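Local atomic coordinates of type I polyketide synthase PikAII (Streptomyces venezuelae, PDB entry 3QP9), a protein that forms the C2-type ketoreductase region of a modular polyketide synthase, which probably epimerises the alpha-carbon of the beta-ketoacyl chain rather than reducing its ketone. Residues S119-P122 / P127-R130; F400-A405 / G413-G418; V346-P351 / T375-L380. All coordinates share one frame; numbering follows the deposited sequence.

Contact 1 of 3, residues S119-P122 / P127-R130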
# COMPACT_ATOMS: atom_id res chain seq x y z
N SER A 119 10.51 -8.33 12.20
CA SER A 119 10.97 -9.71 12.18
C SER A 119 10.08 -10.58 11.33
O SER A 119 8.90 -10.34 11.21
CB SER A 119 11.05 -10.27 13.63
OG SER A 119 9.74 -10.43 14.15
N ALA A 120 10.67 -11.62 10.75
CA ALA A 120 9.91 -12.69 10.08
C ALA A 120 8.92 -13.45 10.95
O ALA A 120 9.18 -13.78 12.12
CB ALA A 120 10.86 -13.70 9.42
N HIS A 121 7.77 -13.73 10.37
CA HIS A 121 6.79 -14.57 11.05
C HIS A 121 6.97 -16.01 10.58
O HIS A 121 7.04 -16.25 9.37
CB HIS A 121 5.39 -14.06 10.78
CG HIS A 121 4.32 -14.83 11.48
ND1 HIS A 121 3.65 -14.33 12.57
CD2 HIS A 121 3.77 -16.03 11.20
CE1 HIS A 121 2.73 -15.21 12.96
NE2 HIS A 121 2.79 -16.25 12.14
N PRO A 122 6.99 -16.97 11.54
CA PRO A 122 7.25 -18.40 11.30
C PRO A 122 6.36 -19.01 10.22
O PRO A 122 6.79 -19.87 9.46
CB PRO A 122 6.95 -19.06 12.67
CG PRO A 122 7.10 -17.98 13.67
CD PRO A 122 6.66 -16.70 12.96
N PRO A 127 7.03 -10.19 2.42
CA PRO A 127 7.40 -9.05 3.32
C PRO A 127 6.51 -9.01 4.54
O PRO A 127 6.74 -8.19 5.43
CB PRO A 127 7.11 -7.80 2.43
CG PRO A 127 5.99 -8.20 1.50
CD PRO A 127 6.08 -9.75 1.35
N PHE A 128 5.51 -9.88 4.61
CA PHE A 128 4.70 -9.96 5.87
C PHE A 128 5.65 -10.04 7.06
O PHE A 128 6.62 -10.83 7.02
CB PHE A 128 3.76 -11.16 5.85
CG PHE A 128 2.90 -11.24 7.08
CD1 PHE A 128 1.69 -10.54 7.13
CD2 PHE A 128 3.26 -12.04 8.15
CE1 PHE A 128 0.86 -10.60 8.26
CE2 PHE A 128 2.42 -12.09 9.28
CZ PHE A 128 1.23 -11.35 9.33
N THR A 129 5.46 -9.19 8.07
CA THR A 129 6.31 -9.22 9.31
C THR A 129 5.45 -9.48 10.55
O THR A 129 4.21 -9.47 10.46
CB THR A 129 7.15 -7.92 9.58
OG1 THR A 129 6.32 -6.87 10.09
CG2 THR A 129 7.91 -7.43 8.34
N ARG A 130 6.09 -9.71 11.70
CA ARG A 130 5.30 -10.01 12.91
C ARG A 130 4.49 -8.78 13.30
O ARG A 130 3.35 -8.87 13.73
CB ARG A 130 6.22 -10.43 14.03
CG ARG A 130 6.74 -11.89 13.87
CD ARG A 130 7.49 -12.35 15.17
NE ARG A 130 8.53 -13.36 14.91
CZ ARG A 130 8.99 -14.25 15.80
NH1 ARG A 130 9.93 -15.13 15.45
NH2 ARG A 130 8.51 -14.28 17.04
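Phe128 meets His121 in an offset edge-to-face pair: the edge of the phenylalanine is turned to the imidazole face, with centroids 5.8 Å apart and planes at 77°. The two side chains run alongside each other in the same direction, and CB of His121 lies in the plane of the phenyl ring, 3.9 Å from Phe128 CE2. Beyond this pair, Phe128 packs on Leu366 and Ala367 of helix 363-386, which ties the loop to the KR domain. Thr129 comes next, with its CA 3.4 Å from Ser119 O. It is the N-cap of helix 130-144; its OG1 bonds to the carbonyl of Asp117 and its backbone N to Thr132 OG1. An earlier part of the same loop, 119-122, folds against this helix start. Arg130, the first helical residue, grips the 119-122 segment twice. Its backbone N donates to Ser119 O at 2.9 Å, and NE donates to Ala120 O, also at 2.9 Å. The second acceptor lies close to the guanidinium plane, although the donor is tilted 32° from the carbonyl plane. An extended chain from CG to NE carries the guanidinium past Ser119 OG, which sits only 3.1 Å from Arg130 CD and is hydrogen-bonded to Asp117. Pro122 CD rests over one face of the guanidinium, offset toward its rim.

Contact 2 of 3, residues F400-A405 / G413-G418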
# COMPACT_ATOMS: atom_id res chain seq x y z
N PHE A 400 1.43 -3.52 -10.70
CA PHE A 400 -0.00 -3.22 -10.72
C PHE A 400 -0.53 -3.27 -9.29
O PHE A 400 -0.67 -4.33 -8.72
CB PHE A 400 -0.77 -4.23 -11.63
CG PHE A 400 -0.73 -3.86 -13.12
CD1 PHE A 400 0.42 -3.39 -13.70
CD2 PHE A 400 -1.87 -3.98 -13.92
CE1 PHE A 400 0.43 -3.05 -15.06
CE2 PHE A 400 -1.86 -3.61 -15.28
CZ PHE A 400 -0.77 -3.15 -15.85
N SER A 401 -0.84 -2.07 -8.75
CA SER A 401 -1.40 -1.92 -7.44
C SER A 401 -2.87 -1.51 -7.61
O SER A 401 -3.48 -1.69 -8.68
CB SER A 401 -0.54 -0.87 -6.70
OG SER A 401 -1.05 -0.42 -5.45
N SER A 402 -3.44 -0.90 -6.58
CA SER A 402 -4.90 -0.74 -6.53
C SER A 402 -5.25 0.49 -5.73
O SER A 402 -4.57 0.80 -4.76
CB SER A 402 -5.51 -1.97 -5.86
OG SER A 402 -6.79 -1.68 -5.35
N VAL A 403 -6.32 1.16 -6.11
CA VAL A 403 -6.86 2.24 -5.32
C VAL A 403 -7.17 1.80 -3.83
O VAL A 403 -7.36 2.68 -2.99
CB VAL A 403 -8.13 2.90 -5.96
CG1 VAL A 403 -7.81 3.56 -7.35
CG2 VAL A 403 -9.32 1.87 -6.14
N ALA A 404 -7.17 0.49 -3.52
CA ALA A 404 -7.42 -0.00 -2.11
C ALA A 404 -6.22 0.44 -1.26
O ALA A 404 -6.37 0.81 -0.09
CB ALA A 404 -7.56 -1.53 -2.06
N ALA A 405 -5.06 0.57 -1.89
CA ALA A 405 -3.90 1.01 -1.19
C ALA A 405 -3.75 2.54 -1.11
O ALA A 405 -2.87 3.06 -0.39
CB ALA A 405 -2.63 0.39 -1.89
N GLY A 413 -9.11 -4.62 3.63
CA GLY A 413 -7.99 -4.43 4.55
C GLY A 413 -6.69 -5.13 4.10
O GLY A 413 -5.63 -4.55 4.04
N ALA A 414 -6.80 -6.43 3.93
CA ALA A 414 -5.71 -7.27 3.47
C ALA A 414 -5.21 -6.87 2.10
O ALA A 414 -4.03 -6.87 1.83
CB ALA A 414 -6.24 -8.76 3.41
N TYR A 415 -6.15 -6.63 1.18
CA TYR A 415 -5.81 -6.21 -0.22
C TYR A 415 -5.00 -4.91 -0.20
O TYR A 415 -3.97 -4.82 -0.83
CB TYR A 415 -7.13 -6.08 -0.97
CG TYR A 415 -7.08 -5.76 -2.41
CD1 TYR A 415 -5.97 -6.08 -3.21
CD2 TYR A 415 -8.16 -5.10 -3.00
CE1 TYR A 415 -5.97 -5.74 -4.60
CE2 TYR A 415 -8.17 -4.77 -4.33
CZ TYR A 415 -7.09 -5.10 -5.13
OH TYR A 415 -7.22 -4.73 -6.48
N ALA A 416 -5.39 -3.95 0.65
CA ALA A 416 -4.67 -2.70 0.84
C ALA A 416 -3.27 -2.83 1.48
O ALA A 416 -2.30 -2.21 1.03
CB ALA A 416 -5.53 -1.72 1.67
N ALA A 417 -3.15 -3.65 2.53
CA ALA A 417 -1.83 -3.98 3.05
C ALA A 417 -0.85 -4.44 1.96
O ALA A 417 0.27 -3.92 1.86
CB ALA A 417 -1.95 -5.08 4.22
N GLY A 418 -1.25 -5.45 1.15
CA GLY A 418 -0.30 -6.08 0.21
C GLY A 418 0.07 -5.10 -0.92
O GLY A 418 1.19 -5.01 -1.34
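Tyr415 reaches out from its helix to bring its ring alongside Ser402 and Ala404. With CG anti to the backbone N (chi1 -176°), the phenol extends away from the helix, its inner part passing Ala404 and its hydroxyl end arriving at Ser402. Ala404 CB sits 3.7 Å from Tyr415 CD2, while Ser402 CB and OG both approach the outer end of the ring, OG lying 3.4 Å from Tyr415 CZ and 3.3 Å from Tyr415 OH. The two hydroxyls are thus neighbours. Ser402 OG also accepts from Ala404 N at 2.9 Å with an almost straight N-H...O angle of 169°, closing an ST turn just where strand 396-402 ends. This bond fixes the serine hydroxyl beside the tyrosine, and Ala405 N adds a further backbone bond to Ser402 O. In the short-chain dehydrogenase/reductase fold to which ketoreductases belong, a serine at the end of this strand and a tyrosine at the start of the following helix belong to the catalytic set. Ser402 and Tyr415 occupy positions consistent with those two, and Lys373 of helix 363-386 touches the tyrosine, consistent with the lysine position of polyketide synthase ketoreductases, where it lies on the preceding helix. The next residue, Ala416, brings its CB to within 3.2 Å of Ala404 O, a tight approach of methyl to carbonyl. Ala404 CB and Ala416 CB are 4.3 Å apart. Ala405 CB lies 3.9 Å from Ala416 O.

Contact 3 of 3, residues V346-P351 / T375-L380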
# COMPACT_ATOMS: atom_id res chain seq x y z
N VAL A 346 9.36 -5.19 -17.17
CA VAL A 346 8.51 -6.19 -16.54
C VAL A 346 7.12 -5.58 -16.19
O VAL A 346 7.09 -4.47 -15.57
CB VAL A 346 9.21 -6.73 -15.22
CG1 VAL A 346 8.26 -7.69 -14.49
CG2 VAL A 346 10.38 -7.46 -15.54
N LEU A 347 6.02 -6.23 -16.61
CA LEU A 347 4.70 -5.84 -16.25
C LEU A 347 4.20 -6.88 -15.28
O LEU A 347 3.93 -8.00 -15.67
CB LEU A 347 3.65 -5.68 -17.41
CG LEU A 347 4.14 -4.68 -18.46
CD1 LEU A 347 2.98 -4.41 -19.50
CD2 LEU A 347 4.50 -3.36 -17.81
N HIS A 348 4.17 -6.50 -14.01
CA HIS A 348 3.80 -7.45 -12.98
C HIS A 348 2.35 -7.35 -12.52
O HIS A 348 2.00 -6.36 -11.91
CB HIS A 348 4.77 -7.45 -11.77
CG HIS A 348 4.46 -8.55 -10.78
ND1 HIS A 348 4.39 -8.33 -9.42
CD2 HIS A 348 4.18 -9.86 -10.97
CE1 HIS A 348 4.09 -9.47 -8.80
NE2 HIS A 348 3.95 -10.41 -9.73
N LEU A 349 1.54 -8.38 -12.79
CA LEU A 349 0.09 -8.34 -12.52
C LEU A 349 -0.22 -9.47 -11.56
O LEU A 349 -0.53 -10.57 -11.99
CB LEU A 349 -0.77 -8.46 -13.80
CG LEU A 349 -0.67 -7.27 -14.77
CD1 LEU A 349 0.62 -7.38 -15.65
CD2 LEU A 349 -1.98 -7.21 -15.68
N PRO A 350 -0.07 -9.21 -10.24
CA PRO A 350 -0.33 -10.25 -9.27
C PRO A 350 -1.78 -10.63 -9.22
O PRO A 350 -2.64 -9.83 -9.57
CB PRO A 350 0.13 -9.65 -7.94
CG PRO A 350 0.10 -8.17 -8.14
CD PRO A 350 0.54 -8.02 -9.59
N PRO A 351 -2.03 -11.87 -8.78
CA PRO A 351 -3.41 -12.38 -8.81
C PRO A 351 -4.36 -11.58 -7.94
O PRO A 351 -3.98 -10.92 -6.95
CB PRO A 351 -3.25 -13.88 -8.41
CG PRO A 351 -2.00 -13.97 -7.68
CD PRO A 351 -1.07 -12.89 -8.30
N THR A 375 4.86 -10.69 -2.48
CA THR A 375 6.13 -11.49 -2.36
C THR A 375 6.89 -11.66 -3.70
O THR A 375 8.18 -11.58 -3.75
CB THR A 375 5.87 -12.88 -1.73
OG1 THR A 375 5.47 -12.64 -0.35
CG2 THR A 375 7.15 -13.75 -1.75
N ALA A 376 6.14 -11.94 -4.75
CA ALA A 376 6.82 -12.00 -6.06
C ALA A 376 7.50 -10.68 -6.46
O ALA A 376 8.58 -10.64 -7.06
CB ALA A 376 5.85 -12.54 -7.12
N ALA A 377 6.85 -9.55 -6.14
CA ALA A 377 7.37 -8.25 -6.46
C ALA A 377 8.58 -8.02 -5.63
O ALA A 377 9.55 -7.47 -6.13
CB ALA A 377 6.27 -7.14 -6.23
N LEU A 378 8.55 -8.51 -4.39
CA LEU A 378 9.73 -8.44 -3.51
C LEU A 378 10.91 -9.12 -4.15
O LEU A 378 11.99 -8.50 -4.24
CB LEU A 378 9.46 -8.95 -2.09
CG LEU A 378 10.71 -9.11 -1.20
CD1 LEU A 378 11.09 -7.75 -0.69
CD2 LEU A 378 10.38 -10.00 -0.02
N HIS A 379 10.71 -10.34 -4.67
CA HIS A 379 11.79 -11.08 -5.28
C HIS A 379 12.24 -10.49 -6.58
O HIS A 379 13.44 -10.43 -6.84
CB HIS A 379 11.38 -12.54 -5.53
CG HIS A 379 11.04 -13.28 -4.29
ND1 HIS A 379 10.04 -14.24 -4.24
CD2 HIS A 379 11.55 -13.18 -3.05
CE1 HIS A 379 10.00 -14.73 -3.02
NE2 HIS A 379 10.87 -14.07 -2.26
N LEU A 380 11.28 -10.04 -7.40
CA LEU A 380 11.68 -9.46 -8.67
C LEU A 380 12.59 -8.21 -8.47
O LEU A 380 13.58 -7.96 -9.20
CB LEU A 380 10.47 -9.11 -9.50
CG LEU A 380 9.72 -10.30 -10.07
CD1 LEU A 380 8.32 -9.79 -10.46
CD2 LEU A 380 10.44 -10.92 -11.32
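His348 lies with one ring face under Leu380, whose CD1 stands 4.2 Å from the centroid of the His348 ring and 13° off its normal, a CH-pi contact displaced slightly toward CG. Pro350 CD covers the opposite face near its centre, and the imidazole is held between an aliphatic group from the helix and one from its own loop. Having CG anti to the backbone N (chi1 -174°) points the ring from the strand end toward the helix, where its outer end meets the Ala376 and Ala377 methyl groups. No hydrogen bond joins the two segments; the interface is plain packing, with all four touching residues buried. The strand 346-348 and the helix 375-380 run nearly antiparallel, at 161°, with axes 10.8 Å apart. That spacing is bridged mainly by the histidine ring, because the alanines bring short side chains to the helix face. The pairing belongs to the Rossmann-type KR domain: strand 343-348 leads into helix 363-386, which returns to strand 396-402. Val346 and His348 bond through their backbones to strand 396-402, Leu347 packs on helix 262-274, and Ala377 touches Leu422 of helix 413-426.

In the fold
Along the chain the order is contact 1, then the His348 end of contact 3, its helix, and finally contact 2. Contacts 2 and 3 lie within the KR domain, their centres 14 Å apart, on neighbouring strands 396-402 and 343-348 of the parallel sheet; Phe400 N probably bonds to His348 O, linking the two strands. Helix 363-386 joins all three regions, since it supplies 375-380, touches Tyr415, and takes up Pro127 and Phe128. Contact 1, about 19 Å centre to centre from contact 3, touches it through Pro127 CD and Thr375 OG1 at 3.4 Å. The loop between strand 109-112 and helix 130-144 is thereby packed against the Rossmann core whose strand end carries the probable active-site pair.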